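Local coordinates for protein ribonucleoside-diphosphate reductase small chain 2 (Saccharomyces cerevisiae, PDB 1JK0) that supports synthesis of the deoxyribonucleotides needed for DNA as a small chain of ribonucleotide reductase, being required for folding of RNR2 and its assembly with the large subunits, at residues M29-R34 with I40-I45; N103-L108 with E112-Y117; S173-R178 with A232-K237. All coordinates share one frame; numbering follows the deposited sequence.

Contact 1: M29-R34 with I40-I45; sequences MENSRR and IKYHEI
Arg34 lays its guanidinium group against Lys41 and the edge of the Tyr42 ring, joining the loop that follows helix 13-21 to the start of helix 43-54 in this ferritin-like helical fold. The link is made at the surface, and it shows how a loop and a helix start can be joined through a shared acidic partner, with Arg34 packing on Lys41 and Tyr42. Lys41 CB lies over one face of the guanidinium, 3.8 Å above its plane and offset toward the rim, with NH2 of Arg34 3.9 Å from that carbon. The same NH2 reaches the edge of the phenol, close to the ring plane. The two flat groups are turned 39° against each other.

The charge has its main partner outside the two segments. Arg34 NH2 forms a salt bridge with Glu112, and the other carboxylate oxygen of Glu112 accepts the backbone N-H groups of Lys41 and Tyr42. One acid of helix 111-138 therefore holds both sides of the contact, and its hold on the guanidinium would tend to fix how that group is turned. Lys41 offers mainly its aliphatic root: with CG anti to the backbone N (chi1 -167°), the chain is extended as far as CE and bent only at the last torsion, its ammonium leading away and leaving NZ 6.8 Å from Arg34 NE.

Further out, a type II beta turn from Asn31 to Arg34 folds the loop back so that both of its end residues face segment 40-45, although Asn31 is poorly ordered. Tyr42 is the N-cap residue of helix 43-54, and its ring reaches back toward the loop, placing Tyr42 CD1 4.0 Å from Arg34 NH2.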
loop_
_atom_site.group_PDB
_atom_site.type_symbol
_atom_site.label_atom_id
_atom_site.label_comp_id
_atom_site.label_asym_id
_atom_site.label_seq_id
_atom_site.Cartn_x
_atom_site.Cartn_y
_atom_site.Cartn_z
ATOM N N MET B 29 -11.365 11.980 -13.796
ATOM C CA MET B 29 -11.812 11.100 -14.859
ATOM C C MET B 29 -11.025 9.804 -14.887
ATOM O O MET B 29 -10.078 9.612 -14.124
ATOM C CB MET B 29 -11.666 11.806 -16.203
ATOM C CG MET B 29 -12.912 11.827 -17.054
ATOM S SD MET B 29 -12.702 13.009 -18.402
ATOM C CE MET B 29 -11.661 12.036 -19.533
ATOM N N GLU B 30 -11.433 8.922 -15.792
ATOM C CA GLU B 30 -10.792 7.628 -15.967
ATOM C C GLU B 30 -9.433 7.766 -16.641
ATOM O O GLU B 30 -9.104 8.808 -17.212
ATOM C CB GLU B 30 -11.685 6.713 -16.810
ATOM C CG GLU B 30 -13.042 6.416 -16.190
ATOM C CD GLU B 30 -13.932 5.612 -17.121
ATOM O OE1 GLU B 30 -13.437 4.615 -17.699
ATOM O OE2 GLU B 30 -15.127 5.967 -17.265
ATOM N N ASN B 31 -8.654 6.693 -16.555
ATOM C CA ASN B 31 -7.316 6.610 -17.145
ATOM C C ASN B 31 -7.189 5.212 -17.756
ATOM O O ASN B 31 -6.139 4.847 -18.277
ATOM C CB ASN B 31 -6.231 6.813 -16.062
ATOM C CG ASN B 31 -5.650 8.237 -16.051
ATOM O OD1 ASN B 31 -6.385 9.232 -15.987
ATOM N ND2 ASN B 31 -4.319 8.329 -16.098
ATOM N N SER B 32 -8.276 4.446 -17.671
ATOM C CA SER B 32 -8.355 3.080 -18.184
ATOM C C SER B 32 -7.495 2.817 -19.422
ATOM O O SER B 32 -7.129 3.744 -20.149
ATOM C CB SER B 32 -9.820 2.741 -18.501
ATOM O OG SER B 32 -9.962 1.451 -19.073
ATOM N N ARG B 33 -7.176 1.541 -19.644
ATOM C CA ARG B 33 -6.385 1.084 -20.789
ATOM C C ARG B 33 -4.876 1.347 -20.716
ATOM O O ARG B 33 -4.138 0.882 -21.588
ATOM C CB ARG B 33 -6.938 1.689 -22.089
ATOM C CG ARG B 33 -6.648 0.867 -23.349
ATOM C CD ARG B 33 -7.359 -0.477 -23.272
ATOM N NE ARG B 33 -7.088 -1.336 -24.420
ATOM C CZ ARG B 33 -7.416 -2.624 -24.471
ATOM N NH1 ARG B 33 -8.027 -3.192 -23.436
ATOM N NH2 ARG B 33 -7.131 -3.344 -25.550
ATOM N N ARG B 34 -4.414 2.084 -19.702
ATOM C CA ARG B 34 -2.978 2.358 -19.569
ATOM C C ARG B 34 -2.284 1.271 -18.735
ATOM O O ARG B 34 -2.090 1.414 -17.532
ATOM C CB ARG B 34 -2.731 3.744 -18.949
ATOM C CG ARG B 34 -1.275 3.967 -18.552
ATOM C CD ARG B 34 -0.802 5.413 -18.657
ATOM N NE ARG B 34 -1.351 6.304 -17.638
ATOM C CZ ARG B 34 -0.621 7.031 -16.794
ATOM N NH1 ARG B 34 0.714 6.980 -16.812
ATOM N NH2 ARG B 34 -1.242 7.850 -15.953
ATOM N N ILE B 40 5.002 8.509 -18.547
ATOM C CA ILE B 40 4.259 9.346 -17.608
ATOM C C ILE B 40 3.330 10.403 -18.196
ATOM O O ILE B 40 3.754 11.226 -19.012
ATOM C CB ILE B 40 5.200 10.048 -16.594
ATOM C CG1 ILE B 40 5.584 9.077 -15.484
ATOM C CG2 ILE B 40 4.499 11.223 -15.932
ATOM C CD1 ILE B 40 6.879 8.360 -15.714
ATOM N N LYS B 41 2.071 10.390 -17.753
ATOM C CA LYS B 41 1.095 11.360 -18.226
ATOM C C LYS B 41 0.961 12.548 -17.274
ATOM O O LYS B 41 0.564 13.637 -17.694
ATOM C CB LYS B 41 -0.272 10.714 -18.412
ATOM C CG LYS B 41 -1.249 11.597 -19.187
ATOM C CD LYS B 41 -2.675 11.039 -19.171
ATOM C CE LYS B 41 -3.555 11.770 -20.167
ATOM N NZ LYS B 41 -3.142 11.538 -21.584
ATOM N N TYR B 42 1.283 12.342 -15.997
ATOM C CA TYR B 42 1.193 13.416 -15.009
ATOM C C TYR B 42 2.552 13.735 -14.401
ATOM O O TYR B 42 2.821 13.421 -13.228
ATOM C CB TYR B 42 0.212 13.046 -13.901
ATOM C CG TYR B 42 -1.204 12.893 -14.393
ATOM C CD1 TYR B 42 -1.670 11.658 -14.835
ATOM C CD2 TYR B 42 -2.066 13.994 -14.465
ATOM C CE1 TYR B 42 -2.964 11.513 -15.345
ATOM C CE2 TYR B 42 -3.367 13.863 -14.974
ATOM C CZ TYR B 42 -3.809 12.615 -15.418
ATOM O OH TYR B 42 -5.068 12.464 -15.966
ATOM N N HIS B 43 3.382 14.407 -15.201
ATOM C CA HIS B 43 4.739 14.770 -14.814
ATOM C C HIS B 43 4.849 15.498 -13.491
ATOM O O HIS B 43 5.722 15.211 -12.684
ATOM C CB HIS B 43 5.376 15.603 -15.920
ATOM C CG HIS B 43 5.421 14.906 -17.242
ATOM N ND1 HIS B 43 6.110 13.731 -17.438
ATOM C CD2 HIS B 43 4.831 15.196 -18.426
ATOM C CE1 HIS B 43 5.940 13.322 -18.683
ATOM N NE2 HIS B 43 5.168 14.196 -19.304
ATOM N N GLU B 44 3.950 16.445 -13.286
ATOM C CA GLU B 44 3.910 17.253 -12.077
ATOM C C GLU B 44 3.699 16.448 -10.801
ATOM O O GLU B 44 4.541 16.504 -9.903
ATOM C CB GLU B 44 2.813 18.323 -12.195
ATOM C CG GLU B 44 1.880 18.191 -13.428
ATOM C CD GLU B 44 1.039 16.909 -13.472
ATOM O OE1 GLU B 44 -0.186 17.001 -13.635
ATOM O OE2 GLU B 44 1.588 15.810 -13.350
ATOM N N ILE B 45 2.595 15.704 -10.699
ATOM C CA ILE B 45 2.376 14.932 -9.478
ATOM C C ILE B 45 3.449 13.858 -9.314
ATOM O O ILE B 45 3.827 13.546 -8.183
ATOM C CB ILE B 45 0.950 14.287 -9.398
ATOM C CG1 ILE B 45 0.769 13.256 -10.489
ATOM C CG2 ILE B 45 -0.128 15.348 -9.555
ATOM C CD1 ILE B 45 -0.660 12.762 -10.589
#

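Contact 2: N103-L108 with E112-Y117; sequences NFSAQL and EGKSFY
The Tyr117 ring slants across the backbone of the facing helix, with Ser105 beside its CD2 and Phe104 at its hydroxyl end; these neighbours approach obliquely. Tyr117 CD2 is 3.3 Å from Ser105 CA, and the hydroxyl OH lies 3.7 Å from Phe104 CB. The Leu108 and Tyr117 side chains cross at about a right angle, with Leu108 CD2 3.8 Å from Tyr117 CE2. That methyl also rests 3.5 Å from Gly113 CA, where the absence of a side chain lets the leucine sit directly against the helix backbone. The Phe104 ring itself turns away and stacks on Phe182.

The polar half belongs to Lys114. Its chain runs extended and bends only at chi4 (-65°), bringing NZ to 3.0 Å from Ser105 O in a hydrogen bond whose C=O...N angle is 149°; a second, weak bond reaches Leu108 O. The ammonium thus gathers two carbonyls at the C-terminal end of helix 101-107, where a positive charge would be favoured by the helix dipole.

This is an antiparallel helical hairpin, a textbook case of two helices joined by a short connection: the axes of the short segments 103-107 and 112-117 run at 166° and come within 9.1 Å. Helix 207-232 closes over it through Phe226, edge-to-face with Tyr117, while helix 175-188 packs on Phe104 and Leu108.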
loop_
_atom_site.group_PDB
_atom_site.type_symbol
_atom_site.label_atom_id
_atom_site.label_comp_id
_atom_site.label_asym_id
_atom_site.label_seq_id
_atom_site.Cartn_x
_atom_site.Cartn_y
_atom_site.Cartn_z
ATOM N N ASN B 103 -9.781 8.427 0.805
ATOM C CA ASN B 103 -10.867 8.901 -0.038
ATOM C C ASN B 103 -10.352 9.784 -1.139
ATOM O O ASN B 103 -10.786 9.664 -2.278
ATOM C CB ASN B 103 -11.910 9.669 0.775
ATOM C CG ASN B 103 -12.699 8.775 1.694
ATOM O OD1 ASN B 103 -12.967 7.612 1.368
ATOM N ND2 ASN B 103 -13.091 9.312 2.851
ATOM N N PHE B 104 -9.445 10.689 -0.799
ATOM C CA PHE B 104 -8.880 11.566 -1.804
ATOM C C PHE B 104 -8.148 10.729 -2.844
ATOM O O PHE B 104 -8.264 10.958 -4.052
ATOM C CB PHE B 104 -7.920 12.571 -1.178
ATOM C CG PHE B 104 -8.610 13.729 -0.507
ATOM C CD1 PHE B 104 -9.210 13.577 0.744
ATOM C CD2 PHE B 104 -8.682 14.963 -1.138
ATOM C CE1 PHE B 104 -9.874 14.644 1.356
ATOM C CE2 PHE B 104 -9.337 16.027 -0.542
ATOM C CZ PHE B 104 -9.938 15.871 0.712
ATOM N N SER B 105 -7.413 9.734 -2.365
ATOM C CA SER B 105 -6.648 8.849 -3.236
ATOM C C SER B 105 -7.555 8.042 -4.162
ATOM O O SER B 105 -7.171 7.700 -5.279
ATOM C CB SER B 105 -5.791 7.907 -2.380
ATOM O OG SER B 105 -4.965 7.091 -3.182
ATOM N N ALA B 106 -8.756 7.738 -3.682
ATOM C CA ALA B 106 -9.714 6.962 -4.447
ATOM C C ALA B 106 -10.342 7.802 -5.560
ATOM O O ALA B 106 -10.824 7.273 -6.564
ATOM C CB ALA B 106 -10.791 6.427 -3.525
ATOM N N GLN B 107 -10.320 9.115 -5.390
ATOM C CA GLN B 107 -10.898 10.001 -6.378
ATOM C C GLN B 107 -9.916 10.379 -7.478
ATOM O O GLN B 107 -10.311 10.644 -8.612
ATOM C CB GLN B 107 -11.406 11.247 -5.682
ATOM C CG GLN B 107 -12.309 10.940 -4.519
ATOM C CD GLN B 107 -13.048 12.153 -4.041
ATOM O OE1 GLN B 107 -13.849 12.718 -4.778
ATOM N NE2 GLN B 107 -12.785 12.568 -2.805
ATOM N N LEU B 108 -8.636 10.408 -7.133
ATOM C CA LEU B 108 -7.580 10.752 -8.071
ATOM C C LEU B 108 -7.250 9.521 -8.919
ATOM O O LEU B 108 -6.480 8.656 -8.493
ATOM C CB LEU B 108 -6.362 11.204 -7.278
ATOM C CG LEU B 108 -5.257 11.878 -8.075
ATOM C CD1 LEU B 108 -5.791 13.062 -8.852
ATOM C CD2 LEU B 108 -4.181 12.307 -7.121
ATOM N N GLU B 112 0.262 7.877 -10.849
ATOM C CA GLU B 112 1.099 8.931 -10.310
ATOM C C GLU B 112 0.543 9.391 -8.951
ATOM O O GLU B 112 1.214 9.251 -7.927
ATOM C CB GLU B 112 1.187 10.097 -11.311
ATOM C CG GLU B 112 1.955 9.794 -12.631
ATOM C CD GLU B 112 1.052 9.399 -13.826
ATOM O OE1 GLU B 112 1.507 9.563 -14.989
ATOM O OE2 GLU B 112 -0.092 8.912 -13.610
ATOM N N GLY B 113 -0.691 9.902 -8.937
ATOM C CA GLY B 113 -1.308 10.368 -7.700
ATOM C C GLY B 113 -1.453 9.341 -6.585
ATOM O O GLY B 113 -1.136 9.617 -5.422
ATOM N N LYS B 114 -1.933 8.151 -6.912
ATOM C CA LYS B 114 -2.099 7.137 -5.882
ATOM C C LYS B 114 -0.764 6.733 -5.277
ATOM O O LYS B 114 -0.705 6.293 -4.137
ATOM C CB LYS B 114 -2.808 5.914 -6.446
ATOM C CG LYS B 114 -4.218 6.174 -6.876
ATOM C CD LYS B 114 -4.770 4.975 -7.629
ATOM C CE LYS B 114 -6.039 5.347 -8.380
ATOM N NZ LYS B 114 -7.153 5.715 -7.463
ATOM N N SER B 115 0.314 6.861 -6.036
ATOM C CA SER B 115 1.616 6.521 -5.487
ATOM C C SER B 115 1.979 7.558 -4.427
ATOM O O SER B 115 2.476 7.216 -3.345
ATOM C CB SER B 115 2.673 6.507 -6.586
ATOM O OG SER B 115 2.331 5.537 -7.558
ATOM N N PHE B 116 1.716 8.827 -4.728
ATOM C CA PHE B 116 2.041 9.881 -3.779
ATOM C C PHE B 116 1.253 9.670 -2.485
ATOM O O PHE B 116 1.806 9.776 -1.389
ATOM C CB PHE B 116 1.739 11.271 -4.367
ATOM C CG PHE B 116 2.069 12.408 -3.431
ATOM C CD1 PHE B 116 1.306 12.640 -2.294
ATOM C CD2 PHE B 116 3.195 13.189 -3.645
ATOM C CE1 PHE B 116 1.665 13.629 -1.381
ATOM C CE2 PHE B 116 3.565 14.174 -2.740
ATOM C CZ PHE B 116 2.798 14.394 -1.603
ATOM N N TYR B 117 -0.034 9.361 -2.628
ATOM C CA TYR B 117 -0.909 9.141 -1.481
ATOM C C TYR B 117 -0.525 7.931 -0.648
ATOM O O TYR B 117 -0.528 7.996 0.586
ATOM C CB TYR B 117 -2.371 9.019 -1.942
ATOM C CG TYR B 117 -3.022 10.370 -2.148
ATOM C CD1 TYR B 117 -2.768 11.418 -1.254
ATOM C CD2 TYR B 117 -3.886 10.603 -3.215
ATOM C CE1 TYR B 117 -3.350 12.654 -1.414
ATOM C CE2 TYR B 117 -4.484 11.853 -3.381
ATOM C CZ TYR B 117 -4.213 12.875 -2.476
ATOM O OH TYR B 117 -4.814 14.118 -2.590
#

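Contact 3: S173-R178 with A232-K237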
loop_
_atom_site.group_PDB
_atom_site.type_symbol
_atom_site.label_atom_id
_atom_site.label_comp_id
_atom_site.label_asym_id
_atom_site.label_seq_id
_atom_site.Cartn_x
_atom_site.Cartn_y
_atom_site.Cartn_z
ATOM N N SER B 173 -20.666 18.720 -1.277
ATOM C CA SER B 173 -19.332 19.303 -1.431
ATOM C C SER B 173 -18.734 18.976 -2.801
ATOM O O SER B 173 -19.103 17.983 -3.427
ATOM C CB SER B 173 -18.398 18.773 -0.342
ATOM O OG SER B 173 -18.255 17.365 -0.439
ATOM N N LEU B 174 -17.809 19.815 -3.257
ATOM C CA LEU B 174 -17.142 19.610 -4.540
ATOM C C LEU B 174 -15.671 19.260 -4.328
ATOM O O LEU B 174 -15.063 19.676 -3.340
ATOM C CB LEU B 174 -17.243 20.869 -5.390
ATOM C CG LEU B 174 -18.623 21.225 -5.937
ATOM C CD1 LEU B 174 -18.560 22.589 -6.621
ATOM C CD2 LEU B 174 -19.081 20.157 -6.910
ATOM N N TYR B 175 -15.104 18.509 -5.268
ATOM C CA TYR B 175 -13.710 18.073 -5.194
ATOM C C TYR B 175 -12.728 19.207 -4.939
ATOM O O TYR B 175 -11.872 19.118 -4.050
ATOM C CB TYR B 175 -13.321 17.346 -6.480
ATOM C CG TYR B 175 -11.898 16.842 -6.477
ATOM C CD1 TYR B 175 -11.473 15.919 -5.528
ATOM C CD2 TYR B 175 -10.970 17.304 -7.409
ATOM C CE1 TYR B 175 -10.162 15.468 -5.504
ATOM C CE2 TYR B 175 -9.657 16.857 -7.394
ATOM C CZ TYR B 175 -9.261 15.938 -6.437
ATOM O OH TYR B 175 -7.966 15.485 -6.414
ATOM N N ALA B 176 -12.845 20.272 -5.724
ATOM C CA ALA B 176 -11.957 21.407 -5.558
ATOM C C ALA B 176 -12.057 21.908 -4.129
ATOM O O ALA B 176 -11.047 22.224 -3.509
ATOM C CB ALA B 176 -12.325 22.506 -6.526
ATOM N N GLU B 177 -13.281 21.976 -3.609
ATOM C CA GLU B 177 -13.497 22.430 -2.245
ATOM C C GLU B 177 -12.797 21.515 -1.247
ATOM O O GLU B 177 -11.943 21.970 -0.471
ATOM C CB GLU B 177 -14.992 22.496 -1.939
ATOM C CG GLU B 177 -15.670 23.718 -2.541
ATOM C CD GLU B 177 -17.177 23.709 -2.366
ATOM O OE1 GLU B 177 -17.821 24.670 -2.841
ATOM O OE2 GLU B 177 -17.712 22.747 -1.767
ATOM N N ARG B 178 -13.148 20.231 -1.275
ATOM C CA ARG B 178 -12.543 19.252 -0.377
ATOM C C ARG B 178 -11.024 19.363 -0.426
ATOM O O ARG B 178 -10.344 19.119 0.566
ATOM C CB ARG B 178 -12.945 17.833 -0.772
ATOM C CG ARG B 178 -14.438 17.598 -0.872
ATOM C CD ARG B 178 -14.760 16.113 -0.806
ATOM N NE ARG B 178 -14.675 15.419 -2.090
ATOM C CZ ARG B 178 -15.595 15.509 -3.042
ATOM N NH1 ARG B 178 -16.662 16.269 -2.854
ATOM N NH2 ARG B 178 -15.464 14.820 -4.167
ATOM N N ALA B 232 -4.564 23.215 -8.602
ATOM C CA ALA B 232 -4.058 23.971 -9.737
ATOM C C ALA B 232 -4.424 23.351 -11.074
ATOM O O ALA B 232 -4.678 24.057 -12.041
ATOM C CB ALA B 232 -2.560 24.108 -9.634
ATOM N N HIS B 233 -4.468 22.031 -11.138
ATOM C CA HIS B 233 -4.792 21.377 -12.396
ATOM C C HIS B 233 -6.279 21.185 -12.641
ATOM O O HIS B 233 -6.680 20.517 -13.587
ATOM C CB HIS B 233 -4.047 20.044 -12.483
ATOM C CG HIS B 233 -2.561 20.205 -12.505
ATOM N ND1 HIS B 233 -1.955 21.443 -12.544
ATOM C CD2 HIS B 233 -1.559 19.297 -12.481
ATOM C CE1 HIS B 233 -0.645 21.293 -12.540
ATOM N NE2 HIS B 233 -0.376 19.999 -12.502
ATOM N N LEU B 234 -7.100 21.784 -11.793
ATOM C CA LEU B 234 -8.538 21.676 -11.941
ATOM C C LEU B 234 -9.009 22.732 -12.934
ATOM O O LEU B 234 -8.681 23.912 -12.797
ATOM C CB LEU B 234 -9.204 21.877 -10.585
ATOM C CG LEU B 234 -10.057 20.731 -10.037
ATOM C CD1 LEU B 234 -9.469 19.367 -10.385
ATOM C CD2 LEU B 234 -10.168 20.919 -8.543
ATOM N N ARG B 235 -9.772 22.298 -13.934
ATOM C CA ARG B 235 -10.286 23.177 -14.982
ATOM C C ARG B 235 -11.362 24.151 -14.509
ATOM O O ARG B 235 -11.493 25.264 -15.030
ATOM C CB ARG B 235 -10.860 22.333 -16.100
ATOM C CG ARG B 235 -9.831 21.554 -16.846
ATOM C CD ARG B 235 -10.534 20.526 -17.678
ATOM N NE ARG B 235 -9.634 19.832 -18.577
ATOM C CZ ARG B 235 -10.056 18.992 -19.506
ATOM N NH1 ARG B 235 -11.356 18.757 -19.632
ATOM N NH2 ARG B 235 -9.189 18.405 -20.316
ATOM N N THR B 236 -12.132 23.703 -13.526
ATOM C CA THR B 236 -13.221 24.472 -12.947
ATOM C C THR B 236 -12.883 24.743 -11.481
ATOM O O THR B 236 -12.997 23.849 -10.639
ATOM C CB THR B 236 -14.531 23.659 -13.000
ATOM O OG1 THR B 236 -14.581 22.927 -14.228
ATOM C CG2 THR B 236 -15.737 24.567 -12.911
ATOM N N LYS B 237 -12.456 25.962 -11.174
ATOM C CA LYS B 237 -12.135 26.312 -9.797
ATOM C C LYS B 237 -13.429 26.780 -9.129
ATOM O O LYS B 237 -14.359 27.207 -9.802
ATOM C CB LYS B 237 -11.112 27.443 -9.764
ATOM C CG LYS B 237 -9.859 27.216 -10.603
ATOM C CD LYS B 237 -8.828 26.393 -9.854
ATOM C CE LYS B 237 -7.435 26.576 -10.448
ATOM N NZ LYS B 237 -7.374 26.175 -11.882
#
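Leu234 reaches from the loop after helix 207-232 to the first turn of helix 175-188, where its two methyls meet Tyr175 and Ala176. From CB, which points toward the helix, the chain leads to CG, and there it forks. CD1 goes to the tyrosine, 3.9 Å from Tyr175 CE2, and meets the ring at its edge, in the ring plane. The other branch turns to the backbone side: Leu234 CD2 lies 3.4 Å from Ala176 CB and 3.9 Å from Tyr175 CD2. One branched side chain thus fills the angle between an aromatic ring and the helix that carries it. Tyr175 can flank the leucine because its CG stands anti to the backbone N (chi1 -179°), sending the ring out across the helix direction, toward Leu234.

Further bonds lie within each segment. In the loop, Lys237 NZ folds back and donates to Leu234 O over 2.8 Å, at a C=O...N angle of 161°, which ties the ends of this bend together. At the helix start Leu174 is the N-cap residue, and its backbone N gives a 3.3 Å hydrogen bond to Glu177 OE2; the carboxylate is approached from above its plane.

Among the surrounding helices, helix 13-21 touches both segments through Met18, which meets Ala176 and Thr236. Thr236 OG1 is hydrogen-bonded to Glu25 and Tyr175 N to Glu22, both in the loop beyond that helix. Helix 207-232 adds Leu230 against Tyr175 and Phe231 against Ala176.

The three contacts form a chain of neighbours at one end of the helical bundle. Contacts 1 and 2 have centres about 11 Å apart and meet through Glu112, whose OE2 is 2.8 Å from Arg34 NH2. Contacts 2 and 3, with centres about 15 Å apart, are joined where Arg178 NH2 lies 2.7 Å from Gln107 OE1, a probable hydrogen bond. Between contacts 1 and 3, about 18 Å apart between centres, Glu44 approaches His233, though the detail of that meeting is doubtful. All lie away from Tyr131, the predicted active-site residue. Helix 111-138, which supplies segment 112-117 of contact 2, also carries Tyr131, about four turns further along.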